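Local coordinates for separin (Saccharomyces cerevisiae, PDB 5U1T), which cleaves the MCD1/SCC1 subunit of cohesin at the onset of anaphase as a caspase-like cysteine protease, allowing sister chromatids to separate, at residues A[846-851]-A[1503-1508]; A[811-816]-A[840-845]; A[62-67]-A[499-504]. All blocks are in the same frame, centred on the assembly; numbering follows the deposited sequence.

Contact 1: A[846-851]-A[1503-1508]; sequences TEQTCL and KYYGKL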
# COMPACT_ATOMS: atom_id res chain seq x y z
N THR A 846 22.35 14.45 -5.58
CA THR A 846 23.11 15.15 -4.55
C THR A 846 24.61 14.89 -4.69
O THR A 846 25.42 15.36 -3.89
CB THR A 846 22.65 14.76 -3.14
OG1 THR A 846 22.63 13.34 -3.04
CG2 THR A 846 21.27 15.29 -2.87
N GLU A 847 24.96 14.11 -5.70
CA GLU A 847 26.34 13.87 -6.06
C GLU A 847 27.14 13.25 -4.94
O GLU A 847 28.35 13.45 -4.86
CB GLU A 847 27.01 15.17 -6.49
CG GLU A 847 26.52 15.70 -7.83
CD GLU A 847 27.10 17.08 -8.17
OE1 GLU A 847 26.67 17.67 -9.20
OE2 GLU A 847 27.97 17.57 -7.42
N GLN A 848 26.49 12.51 -4.06
CA GLN A 848 27.21 11.80 -3.02
C GLN A 848 27.77 10.54 -3.63
O GLN A 848 27.23 9.46 -3.43
CB GLN A 848 26.30 11.50 -1.84
CG GLN A 848 25.34 12.62 -1.58
CD GLN A 848 24.54 12.42 -0.33
OE1 GLN A 848 23.35 12.72 -0.28
NE2 GLN A 848 25.20 11.91 0.71
N THR A 849 28.86 10.68 -4.37
CA THR A 849 29.24 9.65 -5.31
C THR A 849 29.60 8.30 -4.68
O THR A 849 29.53 7.27 -5.34
CB THR A 849 30.41 10.14 -6.21
OG1 THR A 849 31.67 9.89 -5.58
CG2 THR A 849 30.27 11.62 -6.53
N CYS A 850 29.92 8.26 -3.39
CA CYS A 850 30.25 6.98 -2.75
C CYS A 850 29.00 6.12 -2.49
O CYS A 850 28.96 4.95 -2.85
CB CYS A 850 31.02 7.24 -1.44
SG CYS A 850 31.34 5.74 -0.39
N LEU A 851 27.99 6.72 -1.85
CA LEU A 851 26.71 6.06 -1.63
C LEU A 851 26.08 5.69 -2.96
O LEU A 851 25.42 4.66 -3.09
CB LEU A 851 25.77 6.96 -0.84
CG LEU A 851 26.07 6.99 0.66
CD1 LEU A 851 25.20 8.00 1.38
CD2 LEU A 851 25.91 5.59 1.25
N LYS A 1503 27.22 23.10 4.04
CA LYS A 1503 27.34 21.75 3.50
C LYS A 1503 26.73 21.71 2.10
O LYS A 1503 25.60 22.14 1.91
CB LYS A 1503 26.68 20.73 4.42
CG LYS A 1503 27.35 20.54 5.79
CD LYS A 1503 26.60 19.51 6.68
CE LYS A 1503 27.24 19.25 8.08
NZ LYS A 1503 26.49 18.25 8.96
N TYR A 1504 27.48 21.20 1.12
CA TYR A 1504 27.02 21.19 -0.26
C TYR A 1504 26.48 19.82 -0.74
O TYR A 1504 27.07 18.77 -0.46
CB TYR A 1504 28.16 21.62 -1.18
CG TYR A 1504 28.39 23.11 -1.30
CD1 TYR A 1504 29.26 23.78 -0.44
CD2 TYR A 1504 27.76 23.85 -2.30
CE1 TYR A 1504 29.49 25.15 -0.55
CE2 TYR A 1504 27.97 25.20 -2.43
CZ TYR A 1504 28.84 25.86 -1.56
OH TYR A 1504 29.06 27.22 -1.71
N TYR A 1505 25.38 19.84 -1.50
CA TYR A 1505 24.72 18.61 -1.96
C TYR A 1505 24.37 18.59 -3.45
O TYR A 1505 23.19 18.59 -3.80
CB TYR A 1505 23.44 18.38 -1.17
CG TYR A 1505 23.67 18.14 0.31
CD1 TYR A 1505 23.93 16.86 0.79
CD2 TYR A 1505 23.62 19.19 1.21
CE1 TYR A 1505 24.14 16.63 2.13
CE2 TYR A 1505 23.82 18.98 2.55
CZ TYR A 1505 24.08 17.70 3.02
OH TYR A 1505 24.28 17.51 4.37
N GLY A 1506 25.40 18.54 -4.30
CA GLY A 1506 25.22 18.50 -5.74
C GLY A 1506 24.25 19.52 -6.27
O GLY A 1506 24.42 20.73 -6.06
N LYS A 1507 23.21 19.04 -6.94
CA LYS A 1507 22.27 19.90 -7.65
C LYS A 1507 21.16 20.41 -6.77
O LYS A 1507 20.20 21.01 -7.24
CB LYS A 1507 21.70 19.17 -8.85
CG LYS A 1507 22.77 18.69 -9.81
CD LYS A 1507 22.19 17.76 -10.86
CE LYS A 1507 23.31 16.94 -11.52
NZ LYS A 1507 24.13 16.22 -10.47
N LEU A 1508 21.28 20.18 -5.48
CA LEU A 1508 20.32 20.77 -4.56
C LEU A 1508 20.96 21.98 -3.86
O LEU A 1508 22.18 22.17 -3.93
CB LEU A 1508 19.84 19.73 -3.54
CG LEU A 1508 19.13 18.48 -4.04
CD1 LEU A 1508 18.60 17.67 -2.84
CD2 LEU A 1508 18.00 18.81 -5.04
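The backbones meet where T846, in the turn that follows helix 829-845, lies beside G1506 with their CA atoms 4.1 Å apart, and the T846 CA-H points at the carbonyl O of Y1505 (3.5 Å from CA, 149° at the hydrogen). G1506 fills the second position of a type II' turn running from Y1505 to L1508, at positive phi; a CB here would point toward T846 C and E847 CG. L1508 N closes that turn onto Y1505 O.

Among the side chains, the T846 methyl does the apolar work. CG2 sits 3.6 Å from L1508 CD1, the two side chains crossing obliquely, and it also reaches the CB of Y1505; the T846 hydroxyl turns back to the carbonyl O of Y842 in the helix behind. E847 stretches out straight beyond CG, so its carboxylate passes over the turn, with OE2 3.4 Å from G1506 CA. K1507 bends at its last torsion (chi4 54°) and comes across that chain at about a right angle, its NZ meeting E847 OE1 at 3.2 Å in a salt bridge on the anti lone pair. Replacing K1507 with an alanine is likely to leave the E847 carboxylate without its charge mate and freer to swing away from the turn.

E847 itself has positive phi and ends helix 829-845 in a Schellman motif. A helix-end turn of the helical part of the chain is thus set against a type II' turn in the peptidase C50 region, within the loop between strand 1492-1494 and helix 1513-1519.

Contact 2: A[811-816]-A[840-845]; sequences DCEFYS and HRYYMI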
# COMPACT_ATOMS: atom_id res chain seq x y z
N ASP A 811 15.91 18.47 3.89
CA ASP A 811 14.79 17.57 4.12
C ASP A 811 14.97 16.27 3.38
O ASP A 811 14.46 15.24 3.79
CB ASP A 811 13.47 18.20 3.70
CG ASP A 811 13.14 19.43 4.49
OD1 ASP A 811 12.49 19.29 5.55
OD2 ASP A 811 13.51 20.54 4.06
N CYS A 812 15.69 16.33 2.27
CA CYS A 812 15.93 15.15 1.47
C CYS A 812 16.83 14.19 2.21
O CYS A 812 16.60 12.98 2.23
CB CYS A 812 16.54 15.53 0.12
SG CYS A 812 15.32 16.13 -1.06
N GLU A 813 17.87 14.75 2.83
CA GLU A 813 18.76 13.94 3.64
C GLU A 813 17.98 13.26 4.74
O GLU A 813 18.19 12.09 5.02
CB GLU A 813 19.88 14.79 4.23
CG GLU A 813 20.99 15.09 3.27
CD GLU A 813 21.63 13.84 2.68
OE1 GLU A 813 21.33 13.51 1.52
OE2 GLU A 813 22.44 13.19 3.38
N PHE A 814 17.06 13.99 5.37
CA PHE A 814 16.32 13.44 6.50
C PHE A 814 15.47 12.25 6.06
O PHE A 814 15.49 11.17 6.68
CB PHE A 814 15.43 14.50 7.14
CG PHE A 814 14.63 13.98 8.30
CD1 PHE A 814 13.38 13.40 8.11
CD2 PHE A 814 15.13 14.07 9.59
CE1 PHE A 814 12.63 12.90 9.19
CE2 PHE A 814 14.40 13.58 10.67
CZ PHE A 814 13.14 13.00 10.46
N TYR A 815 14.71 12.46 4.99
CA TYR A 815 13.78 11.46 4.52
C TYR A 815 14.51 10.26 3.94
O TYR A 815 14.15 9.13 4.22
CB TYR A 815 12.84 12.10 3.51
CG TYR A 815 11.78 12.89 4.21
CD1 TYR A 815 11.03 12.31 5.21
CD2 TYR A 815 11.55 14.22 3.90
CE1 TYR A 815 10.06 13.02 5.87
CE2 TYR A 815 10.58 14.95 4.57
CZ TYR A 815 9.84 14.34 5.55
OH TYR A 815 8.86 15.02 6.23
N SER A 816 15.55 10.53 3.16
CA SER A 816 16.29 9.46 2.52
C SER A 816 16.91 8.59 3.59
O SER A 816 16.97 7.37 3.46
CB SER A 816 17.36 10.00 1.55
OG SER A 816 18.53 10.41 2.23
N HIS A 840 19.36 5.54 -5.26
CA HIS A 840 20.50 5.65 -6.12
C HIS A 840 20.40 6.90 -6.98
O HIS A 840 21.36 7.65 -7.09
CB HIS A 840 20.64 4.42 -6.99
CG HIS A 840 21.65 4.59 -8.08
ND1 HIS A 840 21.30 4.93 -9.37
CD2 HIS A 840 23.00 4.48 -8.07
CE1 HIS A 840 22.39 5.01 -10.11
NE2 HIS A 840 23.43 4.74 -9.34
N ARG A 841 19.23 7.13 -7.58
CA ARG A 841 18.99 8.37 -8.32
C ARG A 841 19.20 9.57 -7.40
O ARG A 841 19.76 10.59 -7.81
CB ARG A 841 17.58 8.40 -8.91
CG ARG A 841 17.17 9.75 -9.53
CD ARG A 841 15.70 9.72 -10.02
NE ARG A 841 15.11 11.03 -10.30
CZ ARG A 841 15.25 11.70 -11.45
NH1 ARG A 841 14.67 12.89 -11.59
NH2 ARG A 841 15.98 11.21 -12.46
N TYR A 842 18.78 9.45 -6.15
CA TYR A 842 18.89 10.56 -5.24
C TYR A 842 20.37 10.87 -4.96
O TYR A 842 20.75 12.02 -4.84
CB TYR A 842 18.14 10.28 -3.94
CG TYR A 842 18.47 11.28 -2.86
CD1 TYR A 842 18.02 12.59 -2.96
CD2 TYR A 842 19.27 10.93 -1.78
CE1 TYR A 842 18.33 13.51 -2.00
CE2 TYR A 842 19.59 11.84 -0.82
CZ TYR A 842 19.11 13.14 -0.94
OH TYR A 842 19.42 14.07 0.02
N TYR A 843 21.19 9.83 -4.85
CA TYR A 843 22.60 10.02 -4.55
C TYR A 843 23.31 10.58 -5.75
O TYR A 843 24.33 11.25 -5.62
CB TYR A 843 23.24 8.70 -4.08
CG TYR A 843 22.78 8.35 -2.69
CD1 TYR A 843 22.57 9.36 -1.75
CD2 TYR A 843 22.52 7.04 -2.31
CE1 TYR A 843 22.14 9.07 -0.47
CE2 TYR A 843 22.08 6.74 -1.02
CZ TYR A 843 21.89 7.77 -0.11
OH TYR A 843 21.44 7.52 1.17
N MET A 844 22.75 10.35 -6.92
CA MET A 844 23.25 10.96 -8.14
C MET A 844 22.98 12.46 -8.14
O MET A 844 23.88 13.25 -8.34
CB MET A 844 22.63 10.32 -9.37
CG MET A 844 23.43 9.18 -9.96
SD MET A 844 22.82 8.76 -11.62
CE MET A 844 22.20 10.35 -12.20
N ILE A 845 21.74 12.85 -7.91
CA ILE A 845 21.34 14.24 -7.81
C ILE A 845 22.15 15.02 -6.76
O ILE A 845 22.60 16.13 -7.02
CB ILE A 845 19.83 14.37 -7.50
CG1 ILE A 845 19.01 13.69 -8.58
CG2 ILE A 845 19.40 15.83 -7.35
CD1 ILE A 845 17.52 13.80 -8.37
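Y842 reaches across from helix 829-845 to C812, E813 and S816 of helix 809-825, in an antiparallel helical hairpin made of two consecutive helices. The local axes run at 154° to each other and come no closer than 11.8 Å, a wide spacing that the tyrosine ring bridges. With CG anti to the backbone N (chi1 168°), the ring leaves its helix pointed at the neighbour, and its end sits against C812 and S816, one turn apart, which approach it obliquely, C812 by CE1 and S816 by CE2. On the far side of helix 809-825, D811, F814 and Y815 face the other protein chain of the assembly, to which D811 and Y815 hydrogen-bond.

The polar part is a single hydrogen bond from the Y842 hydroxyl to E813 OE1, 2.5 Å long, a modelled length too short to be read closely at this resolution. The CB of E813 points away from the partner helix, but a bend at chi2 folds the chain back and lays the carboxylate against the edge of the phenol. OE1 lies in the ring plane, and the carboxylate is turned only 20° from it. The other oxygen, OE2, has a long, weak ion pair with K817.

Sulfur and carbon contacts make up the rest. The C812 methylene packs at the CE1 rim, CB to Y842 CE1 3.4 Å, while SG stands obliquely to the ring, 5.3 Å from its centroid, as a sulfur-aromatic contact. L1508 of the peptidase C50 region also touches C812. Y843, the next residue on helix 829-845, swings its hydroxyl toward S816. That serine comes to the CE2 rim, its CB 3.7 Å and its OG 3.5 Å from Y842 CE2.

Contact 3: A[62-67]-A[499-504]; sequences LKSHHM and SSEIML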
# COMPACT_ATOMS: atom_id res chain seq x y z
N LEU A 62 -12.02 -44.85 2.55
CA LEU A 62 -12.90 -44.28 1.55
C LEU A 62 -13.73 -43.15 2.13
O LEU A 62 -14.00 -42.15 1.47
CB LEU A 62 -13.79 -45.38 0.97
CG LEU A 62 -13.01 -46.27 0.02
CD1 LEU A 62 -13.88 -47.39 -0.48
CD2 LEU A 62 -12.47 -45.43 -1.12
N LYS A 63 -14.13 -43.34 3.37
CA LYS A 63 -14.93 -42.38 4.08
C LYS A 63 -14.07 -41.18 4.39
O LYS A 63 -14.51 -40.03 4.32
CB LYS A 63 -15.47 -42.99 5.37
CG LYS A 63 -16.49 -42.15 6.07
CD LYS A 63 -17.37 -43.02 6.93
CE LYS A 63 -16.64 -43.51 8.19
NZ LYS A 63 -16.64 -42.48 9.28
N SER A 64 -12.82 -41.45 4.74
CA SER A 64 -11.95 -40.38 5.19
C SER A 64 -11.53 -39.49 4.03
O SER A 64 -11.30 -38.30 4.23
CB SER A 64 -10.73 -40.94 5.88
OG SER A 64 -9.98 -39.89 6.44
N HIS A 65 -11.42 -40.06 2.84
CA HIS A 65 -10.94 -39.30 1.69
C HIS A 65 -12.08 -38.88 0.79
O HIS A 65 -11.87 -38.62 -0.38
CB HIS A 65 -9.93 -40.12 0.88
CG HIS A 65 -8.72 -40.53 1.66
ND1 HIS A 65 -7.68 -41.24 1.10
CD2 HIS A 65 -8.38 -40.32 2.96
CE1 HIS A 65 -6.75 -41.45 2.02
NE2 HIS A 65 -7.15 -40.90 3.16
N HIS A 66 -13.29 -38.87 1.34
CA HIS A 66 -14.52 -38.52 0.62
C HIS A 66 -14.78 -39.26 -0.72
O HIS A 66 -15.52 -38.77 -1.56
CB HIS A 66 -14.54 -37.00 0.39
CG HIS A 66 -14.83 -36.21 1.63
ND1 HIS A 66 -15.69 -35.13 1.64
CD2 HIS A 66 -14.40 -36.36 2.90
CE1 HIS A 66 -15.78 -34.66 2.87
NE2 HIS A 66 -15.00 -35.39 3.65
N MET A 67 -14.20 -40.43 -0.90
CA MET A 67 -14.34 -41.19 -2.14
C MET A 67 -15.61 -42.07 -2.12
O MET A 67 -15.52 -43.30 -1.95
CB MET A 67 -13.10 -42.05 -2.35
CG MET A 67 -11.88 -41.28 -2.73
SD MET A 67 -12.15 -40.55 -4.36
CE MET A 67 -11.47 -41.81 -5.42
N SER A 499 -15.58 -37.98 11.73
CA SER A 499 -15.42 -36.96 10.69
C SER A 499 -14.23 -37.33 9.82
O SER A 499 -13.34 -38.07 10.26
CB SER A 499 -15.23 -35.57 11.30
OG SER A 499 -14.14 -35.56 12.21
N SER A 500 -14.22 -36.81 8.59
CA SER A 500 -13.16 -37.09 7.65
C SER A 500 -11.87 -36.34 7.92
O SER A 500 -11.80 -35.41 8.72
CB SER A 500 -13.61 -36.73 6.24
OG SER A 500 -13.84 -35.35 6.18
N GLU A 501 -10.85 -36.77 7.20
CA GLU A 501 -9.56 -36.11 7.14
C GLU A 501 -9.74 -34.72 6.56
O GLU A 501 -9.22 -33.74 7.09
CB GLU A 501 -8.61 -36.92 6.28
CG GLU A 501 -7.27 -36.34 6.16
CD GLU A 501 -6.36 -37.19 5.32
OE1 GLU A 501 -6.33 -37.01 4.08
OE2 GLU A 501 -5.66 -38.04 5.92
N ILE A 502 -10.47 -34.65 5.46
CA ILE A 502 -10.71 -33.40 4.78
C ILE A 502 -11.42 -32.37 5.69
O ILE A 502 -10.99 -31.20 5.79
CB ILE A 502 -11.51 -33.66 3.49
CG1 ILE A 502 -10.87 -34.83 2.74
CG2 ILE A 502 -11.58 -32.41 2.64
CD1 ILE A 502 -11.18 -34.89 1.26
N MET A 503 -12.47 -32.80 6.37
CA MET A 503 -13.17 -31.93 7.29
C MET A 503 -12.26 -31.38 8.38
O MET A 503 -12.36 -30.21 8.75
CB MET A 503 -14.35 -32.66 7.94
CG MET A 503 -15.50 -32.91 7.01
SD MET A 503 -16.77 -33.93 7.79
CE MET A 503 -17.44 -32.82 9.04
N LEU A 504 -11.40 -32.25 8.93
CA LEU A 504 -10.49 -31.81 9.99
C LEU A 504 -9.45 -30.79 9.44
O LEU A 504 -9.08 -29.83 10.14
CB LEU A 504 -9.79 -33.02 10.62
CG LEU A 504 -10.65 -33.91 11.52
CD1 LEU A 504 -9.92 -35.18 11.87
CD2 LEU A 504 -11.07 -33.20 12.80
O HOH W 1 -4.88 -40.66 4.88
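S64 and H66, where helix 48-64 ends, meet S500 and E501 at the N-terminus of helix 501-509: the end of one helix faces the start of another. E501 N points between the two oxygens of S64 and makes a weak bond to each, 3.4 Å to the carbonyl O and 3.3 Å to OG. The S64 hydroxyl stands anti to its backbone N (chi1 -173°), which places OG against E501 CB as well.

S500 is the N-cap of helix 501-509. Its OG accepts from M503 N at 2.9 Å in a nearly straight bond (164°), and also hydrogen-bonds H66 NE2 at 2.8 Å, lying near the plane of the imidazole at its edge. The bond to the cap, with I502 CB over one ring face as a CH-pi contact 4.2 Å from the centroid, probably limits how the H66 ring can turn. V473 of helix 470-485 packs on both H66 and I502.

The E501 carboxylate is held beyond the contact: its OE1 is gripped by S522, S525 and H551. H65, with ND1 on the carbonyl O of L550, is joined to that carboxylate by a water 2.9 Å from H65 NE2 and 2.9 Å from E501 OE2.

Contacts 1 and 2 are neighbours, their centres about 8 Å apart, and both use the C-terminal part of helix 829-845 or the turn after it: K1507 N probably hydrogen-bonds I845 O, and L851 packs on Y843. Contact 2 is buried between two consecutive helices, whereas contact 1, only partly buried, joins the end of one of them to a loop of the peptidase region, with its salt bridge on an exposed glutamate. Contact 3 shares no elements with either; its centre lies about 66 Å from that of contact 1, across the centre of the chain. It too is buried, yet it relies on helix-end polar groups, histidines and a water, where contact 2 relies on one tyrosine.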